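Long-range contact in avirulence protein (Pseudomonas syringae, PDB 4B6X), which is a type III secreted effector of a plant pathogen whose in planta processed C-terminal domain, an antiparallel coiled coil, probably helps trigger immunity in resistant hosts: residues N40-L45 / Q62-A67. Sequence-based numbering, arbitrary orientation.
Sequences NLTDEL and QQLRHA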
loop_
_atom_site.group_PDB
_atom_site.type_symbol
_atom_site.label_atom_id
_atom_site.label_comp_id
_atom_site.label_asym_id
_atom_site.label_seq_id
_atom_site.Cartn_x
_atom_site.Cartn_y
_atom_site.Cartn_z
ATOM N N ASN A 40 6.156 4.731 4.932
ATOM C CA ASN A 40 6.541 6.071 5.365
ATOM C C ASN A 40 5.487 6.666 6.299
ATOM O O ASN A 40 5.803 7.219 7.345
ATOM C CB ASN A 40 6.789 6.986 4.160
ATOM C CG ASN A 40 8.069 6.618 3.398
ATOM O OD1 ASN A 40 9.009 6.086 3.975
ATOM N ND2 ASN A 40 8.089 6.871 2.090
ATOM N N LEU A 41 4.223 6.479 5.954
ATOM C CA LEU A 41 3.148 6.949 6.773
ATOM C C LEU A 41 3.098 6.215 8.094
ATOM O O LEU A 41 2.749 6.818 9.098
ATOM C CB LEU A 41 1.811 6.819 6.032
ATOM C CG LEU A 41 1.591 7.754 4.842
ATOM C CD1 LEU A 41 0.468 7.223 3.893
ATOM C CD2 LEU A 41 1.215 9.166 5.384
ATOM N N THR A 42 3.483 4.941 8.129
ATOM C CA THR A 42 3.509 4.218 9.385
ATOM C C THR A 42 4.603 4.780 10.313
ATOM O O THR A 42 4.363 4.975 11.514
ATOM C CB THR A 42 3.693 2.714 9.211
ATOM O OG1 THR A 42 2.679 2.202 8.344
ATOM C CG2 THR A 42 3.588 2.015 10.569
ATOM N N ASP A 43 5.782 5.065 9.752
ATOM C CA ASP A 43 6.840 5.803 10.439
ATOM C C ASP A 43 6.326 7.113 11.046
ATOM O O ASP A 43 6.563 7.414 12.211
ATOM C CB ASP A 43 7.964 6.183 9.456
ATOM C CG ASP A 43 8.973 5.066 9.210
ATOM O OD1 ASP A 43 8.947 4.041 9.916
ATOM O OD2 ASP A 43 9.814 5.224 8.291
ATOM N N GLU A 44 5.654 7.911 10.235
ATOM C CA GLU A 44 5.177 9.226 10.665
ATOM C C GLU A 44 4.130 9.123 11.770
ATOM O O GLU A 44 4.167 9.870 12.733
ATOM C CB GLU A 44 4.654 10.018 9.459
ATOM C CG GLU A 44 5.813 10.399 8.538
ATOM C CD GLU A 44 5.415 10.657 7.080
ATOM O OE1 GLU A 44 4.214 10.680 6.776
ATOM O OE2 GLU A 44 6.337 10.834 6.235
ATOM N N LEU A 45 3.232 8.169 11.650
ATOM C CA LEU A 45 2.261 7.905 12.720
ATOM C C LEU A 45 2.906 7.544 14.044
ATOM O O LEU A 45 2.537 8.085 15.102
ATOM C CB LEU A 45 1.264 6.801 12.307
ATOM C CG LEU A 45 0.179 6.374 13.330
ATOM C CD1 LEU A 45 -0.584 7.585 13.758
ATOM C CD2 LEU A 45 -0.741 5.263 12.750
ATOM N N GLN A 62 -5.392 8.893 9.256
ATOM C CA GLN A 62 -6.406 8.960 8.235
ATOM C C GLN A 62 -5.811 8.585 6.846
ATOM O O GLN A 62 -6.365 7.738 6.103
ATOM C CB GLN A 62 -7.010 10.343 8.227
ATOM C CG GLN A 62 -7.975 10.589 7.099
ATOM C CD GLN A 62 -8.682 11.875 7.247
ATOM O OE1 GLN A 62 -8.050 12.911 7.492
ATOM N NE2 GLN A 62 -10.009 11.842 7.128
ATOM N N GLN A 63 -4.675 9.175 6.527
ATOM C CA GLN A 63 -3.970 8.862 5.275
ATOM C C GLN A 63 -3.456 7.428 5.142
ATOM O O GLN A 63 -3.531 6.842 4.061
ATOM C CB GLN A 63 -2.746 9.739 5.127
ATOM C CG GLN A 63 -3.032 10.985 4.425
ATOM C CD GLN A 63 -3.512 10.843 2.983
ATOM O OE1 GLN A 63 -4.699 10.755 2.737
ATOM N NE2 GLN A 63 -2.583 10.921 2.028
ATOM N N LEU A 64 -2.881 6.931 6.228
ATOM C CA LEU A 64 -2.436 5.559 6.316
ATOM C C LEU A 64 -3.569 4.572 6.035
ATOM O O LEU A 64 -3.378 3.584 5.344
ATOM C CB LEU A 64 -1.815 5.291 7.675
ATOM C CG LEU A 64 -1.252 3.911 7.938
ATOM C CD1 LEU A 64 -0.260 3.527 6.839
ATOM C CD2 LEU A 64 -0.588 3.917 9.319
ATOM N N ARG A 65 -4.759 4.827 6.541
ATOM C CA ARG A 65 -5.833 3.925 6.265
ATOM C C ARG A 65 -6.259 3.987 4.809
ATOM O O ARG A 65 -6.627 2.957 4.251
ATOM C CB ARG A 65 -7.018 4.184 7.150
ATOM C CG ARG A 65 -8.073 3.113 6.967
ATOM C CD ARG A 65 -9.170 3.239 7.966
ATOM N NE ARG A 65 -8.968 2.473 9.202
ATOM C CZ ARG A 65 -9.039 2.954 10.443
ATOM N NH1 ARG A 65 -9.264 4.253 10.682
ATOM N NH2 ARG A 65 -8.887 2.116 11.462
ATOM N N HIS A 66 -6.267 5.175 4.216
ATOM C CA HIS A 66 -6.573 5.284 2.788
ATOM C C HIS A 66 -5.602 4.413 1.988
ATOM O O HIS A 66 -6.002 3.624 1.158
ATOM C CB HIS A 66 -6.416 6.716 2.292
ATOM C CG HIS A 66 -7.436 7.686 2.790
ATOM N ND1 HIS A 66 -8.790 7.436 2.754
ATOM C CD2 HIS A 66 -7.306 8.975 3.180
ATOM C CE1 HIS A 66 -9.449 8.515 3.146
ATOM N NE2 HIS A 66 -8.571 9.458 3.434
ATOM N N ALA A 67 -4.321 4.553 2.290
ATOM C CA ALA A 67 -3.258 3.873 1.571
ATOM C C ALA A 67 -3.254 2.343 1.764
ATOM O O ALA A 67 -2.999 1.582 0.806
ATOM C CB ALA A 67 -1.875 4.507 1.939
#
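Leu64 pushes its forked end between Leu41, Thr42 and Leu45 of the facing helix. Its CD1 lies 4.0 Å from Leu41 CB, while the other branch, CD2, meets Leu45 CD2 at 3.7 Å, the two leucine side chains crossing at about a right angle. Both methyls also border the Thr42 hydroxyl, with OG1 3.6 Å from Leu64 CD1. Leu41 answers from the opposite helix with its own two branches: CD1 reaches Ala67 CB at 4.1 Å, and CD2 rests on the aliphatic root of Gln63, 4.0 Å from CB. No hydrogen bond links 40-45 to 62-67; the contact is van der Waals packing, mostly of apolar side-chain atoms. They belong to helices 25-50 and 54-89, the two arms of an antiparallel coiled-coil hairpin, whose local axes approach to 9.4 Å and run at 155° to each other. Leu41 and Leu64 stand at the nearest backbone approach, CA to CA 5.8 Å. Leu64 has CG anti to its amide nitrogen (chi1 -178°), which sends the fork across the interface; Leu41 instead swings CG beside its own nitrogen, bringing its methyls over Gln63 and Ala67. Thr42 OG1 is hydrogen-bonded to the carbonyl oxygen of Val38 one turn earlier, giving this polar atom a partner within its own helix although it abuts leucine methyls. Val38 also touches Leu64 and Ala67 on the side away from the hairpin turn; toward the turn, Leu45 packs on Ile57, Thr60 and Ser61.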